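Local coordinates for protein glycerophosphodiester phosphodiesterase (Cytophaga hutchinsonii ATCC 33406, PDB 3CH0) that belongs to the glycerophosphodiester phosphodiesterase family, whose members are built on a TIM-barrel fold of parallel strands ringed by helices, at residues A7-Q12 with L256-I261; L35-L40 with A129-N134; P214-P219 with R238-T243. All coordinates share one frame; numbering follows the deposited sequence.

Interaction 1: residues A7-Q12 with L256-I261; sequences ASFDIQ and LGVDGI
Asp10 pairs with Gly260, and Ile11 with Ile261, where the first and last strands of the TIM barrel run parallel and close the ring. Three backbone hydrogen bonds hold the pair. Asp10 N donates to Asp259 O (3.0 Å), in the carbonyl plane and on a lone pair. Ile261 N donates to Asp10 O (2.9 Å), and Gln12 N to Ile261 O (2.9 Å).

The apolar part centres on Phe9. Its CG stands anti to the backbone N (chi1 -163°), which puts the ring alongside 256-261. Gly260 CA lies over one face of the Phe9 ring, 3.8 Å from the centroid, as a CH-pi contact. Gly260 has no side chain, and its CA packs closely against both the ring and Asp10 O. At the edge, Phe9 CZ meets Ile261 CG1 (3.7 Å) and Phe9 CE1 meets Val258 O; Val258 CG2 is also near CE1. Helix 247-256 adds Ile254 to the surroundings of this ring.

The polar side chains have partners outside the two segments. Asp10 OD1 is bonded to Thr39 OG1, and Gln12 OE1 to Asn134 ND2. Asp259 turns away from 7-12, and its OD2 takes bonds from His233 NE2 and Val239 N. Within 7-12, Gln12 NE2 donates to Asp10 OD2 (2.9 Å). The carboxylate oxygen lies near the amide plane of Gln12, but the NE2 stands above the carboxylate plane.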
ATOM      1  N   ALA A   7     -20.620 -10.504  -1.510  1.00 25.77           N
ATOM      2  CA  ALA A   7     -19.759 -11.656  -1.363  1.00 28.22           C
ATOM      3  C   ALA A   7     -18.407 -11.356  -2.007  1.00 26.32           C
ATOM      4  O   ALA A   7     -18.320 -10.729  -3.076  1.00 28.68           O
ATOM      5  CB  ALA A   7     -20.389 -12.886  -2.011  1.00 29.58           C
ATOM      6  N   SER A   8     -17.354 -11.783  -1.326  1.00 26.00           N
ATOM      7  CA  SER A   8     -15.999 -11.675  -1.844  1.00 23.89           C
ATOM      8  C   SER A   8     -15.465 -10.245  -1.923  1.00 19.95           C
ATOM      9  O   SER A   8     -14.476 -10.042  -2.603  1.00 22.57           O
ATOM     10  CB  SER A   8     -15.899 -12.317  -3.228  1.00 28.53           C
ATOM     11  OG  SER A   8     -16.345 -13.676  -3.163  1.00 38.96           O
ATOM     12  N   PHE A   9     -16.105  -9.309  -1.234  1.00 16.93           N
ATOM     13  CA  PHE A   9     -15.645  -7.914  -1.208  1.00 17.00           C
ATOM     14  C   PHE A   9     -14.286  -7.816  -0.492  1.00 16.31           C
ATOM     15  O   PHE A   9     -14.096  -8.464   0.569  1.00 17.46           O
ATOM     16  CB  PHE A   9     -16.687  -7.095  -0.469  1.00 15.17           C
ATOM     17  CG  PHE A   9     -16.566  -5.598  -0.704  1.00 14.13           C
ATOM     18  CD1 PHE A   9     -17.004  -5.024  -1.881  1.00 15.56           C
ATOM     19  CD2 PHE A   9     -16.002  -4.770   0.261  1.00 14.11           C
ATOM     20  CE1 PHE A   9     -16.927  -3.640  -2.068  1.00 16.07           C
ATOM     21  CE2 PHE A   9     -15.932  -3.395   0.065  1.00 15.02           C
ATOM     22  CZ  PHE A   9     -16.388  -2.831  -1.077  1.00 12.99           C
ATOM     23  N   ASP A  10     -13.400  -6.977  -1.016  1.00 13.78           N
ATOM     24  CA  ASP A  10     -12.039  -6.848  -0.473  1.00 11.41           C
ATOM     25  C   ASP A  10     -11.916  -5.584   0.385  1.00 12.64           C
ATOM     26  O   ASP A  10     -11.810  -4.488  -0.148  1.00 11.40           O
ATOM     27  CB  ASP A  10     -11.043  -6.832  -1.625  1.00 11.89           C
ATOM     28  CG  ASP A  10      -9.627  -6.922  -1.168  1.00 14.71           C
ATOM     29  OD1 ASP A  10      -9.380  -6.984   0.053  1.00 12.28           O
ATOM     30  OD2 ASP A  10      -8.752  -6.953  -2.060  1.00 14.51           O
ATOM     31  N   ILE A  11     -11.971  -5.755   1.706  1.00 11.83           N
ATOM     32  CA  ILE A  11     -11.745  -4.682   2.675  1.00 11.45           C
ATOM     33  C   ILE A  11     -10.232  -4.598   2.916  1.00 12.54           C
ATOM     34  O   ILE A  11      -9.667  -5.497   3.503  1.00 11.03           O
ATOM     35  CB  ILE A  11     -12.452  -4.955   4.027  1.00 12.61           C
ATOM     36  CG1 ILE A  11     -13.962  -5.011   3.830  1.00 12.22           C
ATOM     37  CG2 ILE A  11     -12.097  -3.900   5.056  1.00 13.94           C
ATOM     38  CD1 ILE A  11     -14.704  -5.621   4.998  1.00 14.86           C
ATOM     39  N   GLN A  12      -9.616  -3.501   2.452  1.00 10.28           N
ATOM     40  CA  GLN A  12      -8.177  -3.287   2.542  1.00  8.76           C
ATOM     41  C   GLN A  12      -7.874  -2.213   3.587  1.00  8.70           C
ATOM     42  O   GLN A  12      -8.356  -1.081   3.485  1.00 10.46           O
ATOM     43  CB  GLN A  12      -7.504  -2.879   1.228  1.00  9.33           C
ATOM     44  CG  GLN A  12      -7.817  -3.814   0.090  1.00  8.69           C
ATOM     45  CD  GLN A  12      -6.719  -3.848  -0.969  1.00 10.68           C
ATOM     46  OE1 GLN A  12      -5.715  -3.129  -0.857  1.00 12.31           O
ATOM     47  NE2 GLN A  12      -6.894  -4.681  -1.974  1.00 12.24           N
ATOM     48  N   LEU A 256     -22.260   1.317  -6.830  1.00 15.15           N
ATOM     49  CA  LEU A 256     -21.808   1.420  -8.214  1.00 16.98           C
ATOM     50  C   LEU A 256     -21.136   0.155  -8.692  1.00 15.95           C
ATOM     51  O   LEU A 256     -20.788   0.025  -9.877  1.00 16.62           O
ATOM     52  CB  LEU A 256     -20.833   2.584  -8.382  1.00 19.22           C
ATOM     53  CG  LEU A 256     -21.342   3.959  -7.986  1.00 17.60           C
ATOM     54  CD1 LEU A 256     -20.273   5.018  -8.318  1.00 21.73           C
ATOM     55  CD2 LEU A 256     -22.665   4.246  -8.737  1.00 16.65           C
ATOM     56  N   GLY A 257     -20.880  -0.778  -7.775  1.00 12.59           N
ATOM     57  CA  GLY A 257     -20.277  -2.031  -8.203  1.00 14.02           C
ATOM     58  C   GLY A 257     -18.799  -2.296  -7.947  1.00 14.35           C
ATOM     59  O   GLY A 257     -18.253  -3.270  -8.471  1.00 13.96           O
ATOM     60  N   VAL A 258     -18.138  -1.475  -7.115  1.00 13.60           N
ATOM     61  CA  VAL A 258     -16.738  -1.783  -6.824  1.00 12.92           C
ATOM     62  C   VAL A 258     -16.584  -3.122  -6.096  1.00 12.39           C
ATOM     63  O   VAL A 258     -17.484  -3.631  -5.424  1.00 12.93           O
ATOM     64  CB  VAL A 258     -16.041  -0.680  -6.018  1.00 11.93           C
ATOM     65  CG1 VAL A 258     -16.118   0.678  -6.778  1.00 12.43           C
ATOM     66  CG2 VAL A 258     -16.527  -0.557  -4.567  1.00 11.46           C
ATOM     67  N   ASP A 259     -15.361  -3.665  -6.232  1.00 11.59           N
ATOM     68  CA  ASP A 259     -14.988  -4.966  -5.682  1.00 12.51           C
ATOM     69  C   ASP A 259     -14.246  -4.955  -4.363  1.00 11.93           C
ATOM     70  O   ASP A 259     -13.991  -6.003  -3.763  1.00 11.94           O
ATOM     71  CB  ASP A 259     -14.141  -5.719  -6.717  1.00 11.11           C
ATOM     72  CG  ASP A 259     -14.883  -5.859  -8.047  1.00 11.54           C
ATOM     73  OD1 ASP A 259     -15.752  -6.754  -8.087  1.00 16.59           O
ATOM     74  OD2 ASP A 259     -14.654  -5.059  -8.969  1.00 14.81           O
ATOM     75  N   GLY A 260     -13.937  -3.754  -3.894  1.00 11.28           N
ATOM     76  CA  GLY A 260     -13.185  -3.570  -2.672  1.00 11.27           C
ATOM     77  C   GLY A 260     -13.015  -2.097  -2.396  1.00  9.61           C
ATOM     78  O   GLY A 260     -13.319  -1.258  -3.220  1.00 11.61           O
ATOM     79  N   ILE A 261     -12.404  -1.853  -1.245  1.00 10.24           N
ATOM     80  CA  ILE A 261     -12.117  -0.487  -0.771  1.00  8.64           C
ATOM     81  C   ILE A 261     -10.809  -0.486  -0.039  1.00 10.96           C
ATOM     82  O   ILE A 261     -10.556  -1.358   0.774  1.00 11.85           O
ATOM     83  CB  ILE A 261     -13.198   0.023   0.200  1.00 12.15           C
ATOM     84  CG1 ILE A 261     -14.491   0.263  -0.585  1.00 13.45           C
ATOM     85  CG2 ILE A 261     -12.766   1.315   1.010  1.00 12.88           C
ATOM     86  CD1 ILE A 261     -14.551   1.545  -1.399  1.00 12.18           C
TER

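Interaction 2: residues L35-L40 with A129-N134; sequences LGVTTL and AKIQYN. With EDO (1,2-ethanediol), chain O.
Thr39 pairs with Gln132, and Leu40 with Tyr133, in a parallel ladder whose bonds run from Gln132 N to Thr38 O (3.1 Å), from Leu40 N to Gln132 O (2.8 Å) and from Asn134 N to Leu40 O (2.9 Å). These are neighbouring strands of the TIM barrel, 39-46 and 132-137, joined near their starts. Segment 35-40 enters from helix 26-35, which ends in a Schellman motif with Gly36 at positive phi.

Leu40 and Tyr133 point to one side of the sheet, toward the helices. Ile131, just before the strand, meets Leu40 with its side chain. A chi1 of -170° sets CG1 away from its own N and carries the end of the side chain to 35-40. There Ile131 CG1 meets Leu40 CG at 3.9 Å, the two side chains crossing at about a right angle. Its CD1 goes on to the carbonyl oxygens of Val37 and Thr38. Helices 26-35 and 117-127 pack on this apolar patch, through Phe29 and Leu120 among others.

Thr39 and Gln132 point to the opposite side. Thr39 CG2 packs on Asn134 CB (3.7 Å). The polar ends of Thr39 and Asn134 meet Asp10 and Gln12 of strand 10-13.

Thr38 and Gln132 lie side by side, their side chains pointing the same way. A water lies between Thr38 O and Lys130 O, near enough to bond to both segments. The Gln132 amide holds a molecule of 1,2-ethanediol, probably from the crystallisation liquor, by both ends: Gln132 NE2 donates to its O1 (2.8 Å), and its O2 donates to Gln132 OE1 (3.1 Å).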
ATOM      1  N   LEU A  35      -9.042  -6.741  13.467  1.00 13.74           N
ATOM      2  CA  LEU A  35     -10.344  -6.197  13.113  1.00 12.39           C
ATOM      3  C   LEU A  35     -11.034  -7.094  12.133  1.00 13.87           C
ATOM      4  O   LEU A  35     -12.280  -7.126  12.102  1.00 17.11           O
ATOM      5  CB  LEU A  35     -10.187  -4.805  12.476  1.00 13.86           C
ATOM      6  CG  LEU A  35     -10.014  -3.564  13.331  1.00 17.82           C
ATOM      7  CD1 LEU A  35      -9.751  -2.293  12.449  1.00 16.32           C
ATOM      8  CD2 LEU A  35     -11.206  -3.308  14.235  1.00 19.34           C
ATOM      9  N   GLY A  36     -10.244  -7.778  11.301  1.00 13.23           N
ATOM     10  CA  GLY A  36     -10.763  -8.690  10.325  1.00 14.85           C
ATOM     11  C   GLY A  36     -10.719  -8.224   8.893  1.00 15.23           C
ATOM     12  O   GLY A  36     -11.478  -8.730   8.057  1.00 15.16           O
ATOM     13  N   VAL A  37      -9.781  -7.334   8.563  1.00 11.92           N
ATOM     14  CA  VAL A  37      -9.691  -6.949   7.166  1.00 11.65           C
ATOM     15  C   VAL A  37      -9.385  -8.104   6.232  1.00 12.08           C
ATOM     16  O   VAL A  37      -8.760  -9.106   6.626  1.00 11.93           O
ATOM     17  CB  VAL A  37      -8.674  -5.822   6.921  1.00 11.02           C
ATOM     18  CG1 VAL A  37      -9.049  -4.609   7.809  1.00 13.65           C
ATOM     19  CG2 VAL A  37      -7.212  -6.271   7.139  1.00 10.83           C
ATOM     20  N   THR A  38      -9.781  -7.968   4.976  1.00 11.10           N
ATOM     21  CA  THR A  38      -9.477  -8.983   4.015  1.00 10.02           C
ATOM     22  C   THR A  38      -7.968  -8.937   3.653  1.00 10.33           C
ATOM     23  O   THR A  38      -7.328  -9.970   3.427  1.00 11.92           O
ATOM     24  CB  THR A  38     -10.261  -8.704   2.723  1.00 12.61           C
ATOM     25  OG1 THR A  38     -11.623  -8.419   3.001  1.00 15.60           O
ATOM     26  CG2 THR A  38     -10.080  -9.882   1.727  1.00 14.60           C
ATOM     27  N   THR A  39      -7.440  -7.712   3.567  1.00 10.87           N
ATOM     28  CA  THR A  39      -6.129  -7.429   2.970  1.00 10.04           C
ATOM     29  C   THR A  39      -5.409  -6.343   3.749  1.00  9.25           C
ATOM     30  O   THR A  39      -6.032  -5.319   4.137  1.00 10.85           O
ATOM     31  CB  THR A  39      -6.351  -6.917   1.547  1.00  9.11           C
ATOM     32  OG1 THR A  39      -7.068  -7.921   0.795  1.00 10.57           O
ATOM     33  CG2 THR A  39      -5.035  -6.592   0.772  1.00 13.12           C
ATOM     34  N   LEU A  40      -4.132  -6.584   3.982  1.00 10.03           N
ATOM     35  CA  LEU A  40      -3.246  -5.541   4.498  1.00  8.42           C
ATOM     36  C   LEU A  40      -2.677  -4.842   3.258  1.00  8.71           C
ATOM     37  O   LEU A  40      -2.067  -5.499   2.414  1.00  9.58           O
ATOM     38  CB  LEU A  40      -2.118  -6.144   5.291  1.00  9.60           C
ATOM     39  CG  LEU A  40      -2.532  -7.052   6.480  1.00  9.56           C
ATOM     40  CD1 LEU A  40      -1.273  -7.650   7.138  1.00 11.00           C
ATOM     41  CD2 LEU A  40      -3.322  -6.226   7.479  1.00 10.52           C
ATOM     42  N   ALA A 129      -3.777 -17.577   8.145  1.00 19.42           N
ATOM     43  CA  ALA A 129      -3.375 -18.195   6.907  1.00 21.27           C
ATOM     44  C   ALA A 129      -4.231 -17.705   5.748  1.00 17.54           C
ATOM     45  O   ALA A 129      -3.963 -18.090   4.632  1.00 19.86           O
ATOM     46  CB  ALA A 129      -3.496 -19.749   7.015  1.00 22.33           C
ATOM     47  N   LYS A 130      -5.266 -16.902   5.993  1.00 16.54           N
ATOM     48  CA  LYS A 130      -6.133 -16.435   4.915  1.00 16.72           C
ATOM     49  C   LYS A 130      -5.922 -14.947   4.531  1.00 14.92           C
ATOM     50  O   LYS A 130      -6.442 -14.500   3.530  1.00 14.29           O
ATOM     51  CB  LYS A 130      -7.601 -16.672   5.278  1.00 21.13           C
ATOM     52  CG  LYS A 130      -7.995 -18.205   5.381  1.00 25.46           C
ATOM     53  N   ILE A 131      -5.158 -14.241   5.339  1.00 12.75           N
ATOM     54  CA  ILE A 131      -4.909 -12.804   5.075  1.00 12.56           C
ATOM     55  C   ILE A 131      -4.309 -12.623   3.674  1.00 13.03           C
ATOM     56  O   ILE A 131      -3.485 -13.398   3.208  1.00 13.56           O
ATOM     57  CB  ILE A 131      -3.994 -12.154   6.151  1.00 12.62           C
ATOM     58  CG1 ILE A 131      -3.936 -10.623   6.028  1.00 13.71           C
ATOM     59  CG2 ILE A 131      -2.567 -12.774   6.113  1.00 13.70           C
ATOM     60  CD1 ILE A 131      -5.252  -9.914   6.307  1.00 14.57           C
ATOM     61  N   GLN A 132      -4.711 -11.547   3.017  1.00 13.22           N
ATOM     62  CA  GLN A 132      -4.162 -11.148   1.743  1.00 13.71           C
ATOM     63  C   GLN A 132      -3.328  -9.865   1.911  1.00 10.79           C
ATOM     64  O   GLN A 132      -3.456  -9.136   2.911  1.00 10.13           O
ATOM     65  CB  GLN A 132      -5.292 -10.991   0.704  1.00 13.35           C
ATOM     66  CG  GLN A 132      -5.912 -12.315   0.354  1.00 13.56           C
ATOM     67  CD  GLN A 132      -7.141 -12.229  -0.474  1.00 18.41           C
ATOM     68  OE1 GLN A 132      -8.257 -12.354   0.050  1.00 25.71           O
ATOM     69  NE2 GLN A 132      -6.980 -12.021  -1.764  1.00 20.77           N
ATOM     70  N   TYR A 133      -2.467  -9.609   0.916  1.00 10.28           N
ATOM     71  CA  TYR A 133      -1.518  -8.534   0.925  1.00  9.59           C
ATOM     72  C   TYR A 133      -1.675  -7.738  -0.382  1.00 11.83           C
ATOM     73  O   TYR A 133      -1.813  -8.329  -1.446  1.00 11.10           O
ATOM     74  CB  TYR A 133      -0.115  -9.109   0.951  1.00 10.85           C
ATOM     75  CG  TYR A 133       0.207  -9.992   2.102  1.00 12.02           C
ATOM     76  CD1 TYR A 133      -0.094 -11.371   2.077  1.00 11.83           C
ATOM     77  CD2 TYR A 133       0.830  -9.495   3.230  1.00 12.45           C
ATOM     78  CE1 TYR A 133       0.205 -12.177   3.161  1.00 11.92           C
ATOM     79  CE2 TYR A 133       1.201 -10.302   4.294  1.00 12.10           C
ATOM     80  CZ  TYR A 133       0.835 -11.649   4.280  1.00 12.18           C
ATOM     81  OH  TYR A 133       1.226 -12.416   5.383  1.00 14.21           O
ATOM     82  N   ASN A 134      -1.550  -6.415  -0.274  1.00  9.37           N
ATOM     83  CA  ASN A 134      -1.491  -5.550  -1.430  1.00 10.08           C
ATOM     84  C   ASN A 134      -0.326  -4.621  -1.188  1.00  9.75           C
ATOM     85  O   ASN A 134      -0.426  -3.641  -0.404  1.00  9.74           O
ATOM     86  CB  ASN A 134      -2.804  -4.794  -1.562  1.00  9.82           C
ATOM     87  CG  ASN A 134      -2.884  -3.993  -2.846  1.00 12.09           C
ATOM     88  OD1 ASN A 134      -1.954  -4.096  -3.693  1.00 14.36           O
ATOM     89  ND2 ASN A 134      -3.876  -3.097  -2.947  1.00 12.41           N
TER
HETATM   90  C1  EDO O 285     -10.521 -10.476  -3.115  1.00 45.80           C
HETATM   91  O1  EDO O 285      -9.154 -10.918  -3.203  1.00 41.37           O
HETATM   92  C2  EDO O 285     -11.141 -10.712  -1.731  1.00 43.00           C
HETATM   93  O2  EDO O 285     -11.006 -12.096  -1.342  1.00 42.72           O
HETATM   94  O   HOH W   1      -8.372 -12.459   3.089  1.00 14.23           O

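Interaction 3: residues P214-P219 with R238-T243; sequences PAVYSP and RVIPWT. With EDO (1,2-ethanediol), chain E.
Trp242 folds its indole back onto 214-219 and bonds to the backbone there twice. Trp242 NE1 donates to Ser218 O (2.8 Å), a bond in the ring plane of Trp242 but 58° out of the carbonyl plane. The main-chain N of Trp242 makes a longer bond to Pro219 O (3.3 Å). With chi1 at 52°, CG sits between the backbone N and the carbonyl carbon, and the ring lies with one face over Pro219 C. A citric acid molecule lies next to the same indole.

Ser218 adds a bond from its side chain. Ser218 OG donates to Ile240 O (2.8 Å), almost straight in line with the carbonyl.

Earlier in the segments the contact is regular parallel sheet. Strand 216-219, helix 226-234 and strand 238-239 form a beta-alpha-beta unit of the TIM barrel. Arg238 N donates to Ala215 O, Tyr217 N to Arg238 O and Ile240 N to Tyr217 O.

Val216 divides its two methyl groups between different neighbours. Val216 CG1 packs on Ile240 CG1 (3.9 Å). Val216 CG2 lies over one face of the guanidinium, 3.5 Å from Arg238 NH2. The arginine chain bends at chi3 (-71°), which brings its flat end back over the valine.

At the far end the peptide before Thr243 is cis. Thr243 N donates to O1 of another 1,2-ethanediol (3.1 Å), which is also bonded to Asp220 OD1.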
ATOM      1  N   PRO A 214      -4.256  -5.946 -16.177  1.00 12.62           N
ATOM      2  CA  PRO A 214      -3.923  -6.374 -14.823  1.00 11.90           C
ATOM      3  C   PRO A 214      -5.139  -6.972 -14.112  1.00 13.98           C
ATOM      4  O   PRO A 214      -6.282  -6.843 -14.562  1.00 16.20           O
ATOM      5  CB  PRO A 214      -3.519  -5.048 -14.141  1.00 13.61           C
ATOM      6  CG  PRO A 214      -4.354  -4.025 -14.839  1.00 14.25           C
ATOM      7  CD  PRO A 214      -4.424  -4.508 -16.293  1.00 12.96           C
ATOM      8  N   ALA A 215      -4.886  -7.609 -12.980  1.00 12.14           N
ATOM      9  CA  ALA A 215      -5.970  -8.142 -12.184  1.00 10.68           C
ATOM     10  C   ALA A 215      -6.948  -7.095 -11.593  1.00 12.33           C
ATOM     11  O   ALA A 215      -8.172  -7.340 -11.496  1.00 13.19           O
ATOM     12  CB  ALA A 215      -5.441  -9.019 -11.048  1.00 11.39           C
ATOM     13  N   VAL A 216      -6.356  -5.982 -11.143  1.00 11.31           N
ATOM     14  CA  VAL A 216      -7.083  -4.968 -10.401  1.00 11.51           C
ATOM     15  C   VAL A 216      -6.806  -3.627 -11.052  1.00 10.59           C
ATOM     16  O   VAL A 216      -5.664  -3.348 -11.408  1.00 10.57           O
ATOM     17  CB  VAL A 216      -6.694  -4.962  -8.911  1.00 10.44           C
ATOM     18  CG1 VAL A 216      -7.339  -3.839  -8.146  1.00 11.44           C
ATOM     19  CG2 VAL A 216      -7.013  -6.298  -8.262  1.00 12.98           C
ATOM     20  N   TYR A 217      -7.873  -2.840 -11.213  1.00 10.45           N
ATOM     21  CA  TYR A 217      -7.773  -1.456 -11.573  1.00 10.49           C
ATOM     22  C   TYR A 217      -8.032  -0.678 -10.275  1.00 10.29           C
ATOM     23  O   TYR A 217      -9.064  -0.869  -9.613  1.00 10.87           O
ATOM     24  CB  TYR A 217      -8.813  -1.105 -12.642  1.00 10.08           C
ATOM     25  CG  TYR A 217      -8.646   0.249 -13.233  1.00 11.02           C
ATOM     26  CD1 TYR A 217      -7.614   0.530 -14.131  1.00 13.85           C
ATOM     27  CD2 TYR A 217      -9.491   1.268 -12.873  1.00 14.52           C
ATOM     28  CE1 TYR A 217      -7.424   1.782 -14.667  1.00 13.72           C
ATOM     29  CE2 TYR A 217      -9.317   2.503 -13.400  1.00 11.92           C
ATOM     30  CZ  TYR A 217      -8.301   2.770 -14.331  1.00 12.12           C
ATOM     31  OH  TYR A 217      -8.073   4.018 -14.892  1.00 13.99           O
ATOM     32  N   SER A 218      -7.107   0.185  -9.897  1.00 10.22           N
ATOM     33  CA  SER A 218      -7.138   0.802  -8.557  1.00 10.44           C
ATOM     34  C   SER A 218      -6.945   2.321  -8.716  1.00 10.49           C
ATOM     35  O   SER A 218      -5.838   2.836  -8.535  1.00  9.31           O
ATOM     36  CB  SER A 218      -6.065   0.168  -7.663  1.00 11.09           C
ATOM     37  OG  SER A 218      -6.183   0.594  -6.331  1.00  9.84           O
ATOM     38  N   PRO A 219      -8.037   3.057  -9.037  1.00 10.46           N
ATOM     39  CA  PRO A 219      -7.997   4.494  -9.221  1.00 10.33           C
ATOM     40  C   PRO A 219      -8.330   5.306  -7.970  1.00 10.81           C
ATOM     41  O   PRO A 219      -9.016   4.819  -7.088  1.00 10.66           O
ATOM     42  CB  PRO A 219      -9.130   4.693 -10.238  1.00 11.69           C
ATOM     43  CG  PRO A 219     -10.158   3.704  -9.760  1.00  9.82           C
ATOM     44  CD  PRO A 219      -9.381   2.506  -9.301  1.00 11.70           C
ATOM     45  N   ARG A 238     -11.032  -6.425 -11.436  1.00 13.66           N
ATOM     46  CA  ARG A 238     -11.715  -5.947 -10.259  1.00 14.20           C
ATOM     47  C   ARG A 238     -11.319  -4.495 -10.049  1.00 13.82           C
ATOM     48  O   ARG A 238     -10.258  -4.067 -10.500  1.00 14.27           O
ATOM     49  CB  ARG A 238     -11.343  -6.747  -9.044  1.00 14.52           C
ATOM     50  CG  ARG A 238     -12.000  -8.162  -9.183  1.00 19.00           C
ATOM     51  CD  ARG A 238     -11.637  -9.106  -8.118  1.00 25.87           C
ATOM     52  NE  ARG A 238     -10.259  -9.518  -8.277  1.00 27.34           N
ATOM     53  CZ  ARG A 238      -9.251  -9.170  -7.469  1.00 35.07           C
ATOM     54  NH1 ARG A 238      -9.484  -8.400  -6.399  1.00 28.67           N
ATOM     55  NH2 ARG A 238      -8.013  -9.630  -7.726  1.00 25.99           N
ATOM     56  N   VAL A 239     -12.237  -3.747  -9.477  1.00 11.88           N
ATOM     57  CA  VAL A 239     -12.064  -2.309  -9.259  1.00 10.29           C
ATOM     58  C   VAL A 239     -12.045  -2.004  -7.756  1.00 10.65           C
ATOM     59  O   VAL A 239     -13.008  -2.256  -7.045  1.00 11.41           O
ATOM     60  CB  VAL A 239     -13.151  -1.458  -9.958  1.00 11.41           C
ATOM     61  CG1 VAL A 239     -12.876   0.061  -9.702  1.00 11.66           C
ATOM     62  CG2 VAL A 239     -13.164  -1.793 -11.472  1.00 12.50           C
ATOM     63  N   ILE A 240     -10.916  -1.471  -7.275  1.00 11.64           N
ATOM     64  CA  ILE A 240     -10.665  -1.231  -5.858  1.00 10.01           C
ATOM     65  C   ILE A 240     -10.088   0.172  -5.665  1.00  9.01           C
ATOM     66  O   ILE A 240      -8.881   0.369  -5.780  1.00 10.46           O
ATOM     67  CB  ILE A 240      -9.710  -2.281  -5.240  1.00 11.62           C
ATOM     68  CG1 ILE A 240     -10.264  -3.691  -5.515  1.00 15.04           C
ATOM     69  CG2 ILE A 240      -9.561  -2.076  -3.753  1.00  9.46           C
ATOM     70  CD1 ILE A 240      -9.419  -4.806  -4.931  1.00 12.99           C
ATOM     71  N   PRO A 241     -10.967   1.157  -5.427  1.00  9.82           N
ATOM     72  CA  PRO A 241     -10.494   2.530  -5.295  1.00  9.91           C
ATOM     73  C   PRO A 241      -9.916   2.871  -3.928  1.00  9.53           C
ATOM     74  O   PRO A 241     -10.122   2.152  -2.949  1.00 10.54           O
ATOM     75  CB  PRO A 241     -11.737   3.369  -5.524  1.00  9.74           C
ATOM     76  CG  PRO A 241     -12.876   2.493  -5.465  1.00 17.24           C
ATOM     77  CD  PRO A 241     -12.436   1.063  -5.380  1.00 10.14           C
ATOM     78  N   TRP A 242      -9.240   4.017  -3.914  1.00  9.99           N
ATOM     79  CA  TRP A 242      -8.553   4.518  -2.722  1.00  9.56           C
ATOM     80  C   TRP A 242      -8.657   6.031  -2.659  1.00  9.21           C
ATOM     81  O   TRP A 242      -8.941   6.623  -3.681  1.00  9.72           O
ATOM     82  CB  TRP A 242      -7.053   4.141  -2.791  1.00 11.46           C
ATOM     83  CG  TRP A 242      -6.389   4.545  -4.100  1.00 11.23           C
ATOM     84  CD1 TRP A 242      -6.268   3.774  -5.231  1.00  9.71           C
ATOM     85  CD2 TRP A 242      -5.800   5.810  -4.434  1.00  8.20           C
ATOM     86  NE1 TRP A 242      -5.617   4.456  -6.203  1.00  9.92           N
ATOM     87  CE2 TRP A 242      -5.330   5.720  -5.753  1.00  9.25           C
ATOM     88  CE3 TRP A 242      -5.609   7.023  -3.743  1.00  9.41           C
ATOM     89  CZ2 TRP A 242      -4.700   6.806  -6.383  1.00 10.65           C
ATOM     90  CZ3 TRP A 242      -4.978   8.086  -4.383  1.00 12.64           C
ATOM     91  CH2 TRP A 242      -4.505   7.962  -5.681  1.00 12.29           C
ATOM     92  N   THR A 243      -8.402   6.655  -1.505  1.00  9.72           N
ATOM     93  CA  THR A 243      -8.431   6.095  -0.186  1.00  9.65           C
ATOM     94  C   THR A 243      -9.716   6.658   0.399  1.00 10.32           C
ATOM     95  O   THR A 243      -9.880   7.881   0.523  1.00 11.10           O
ATOM     96  CB  THR A 243      -7.188   6.514   0.613  1.00 10.60           C
ATOM     97  OG1 THR A 243      -6.024   5.931  -0.009  1.00 10.96           O
ATOM     98  CG2 THR A 243      -7.243   6.026   2.056  1.00 10.91           C
TER
HETATM   99  C1  EDO E 275      -8.768   9.872  -2.644  1.00 30.99           C
HETATM  100  O1  EDO E 275      -7.686   9.637  -1.764  1.00 23.64           O
HETATM  101  C2  EDO E 275      -9.034  11.371  -2.805  1.00 24.91           C
HETATM  102  O2  EDO E 275      -8.222  11.932  -3.835  1.00 28.94           O

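In the fold
All three contacts join neighbouring parallel strands of one TIM-barrel sheet. Interaction 1 links the first strand, 10-13, to the last, 260-263. Interactions 2 and 3 are nested inside the long loop it closes, and interaction 2 is complete before interaction 3 begins. Interactions 1 and 2 have centres about 13 Å apart and meet through strands 10-13 and 39-46. The centres of interactions 1 and 3 are about 10 Å apart, and the two touch directly, between segments 256-261 and 238-243. The centres of interactions 2 and 3 are about 16 Å apart, and the two do not touch. Interaction 1 thus bridges the other two and brings the first and last strands together, closing the barrel.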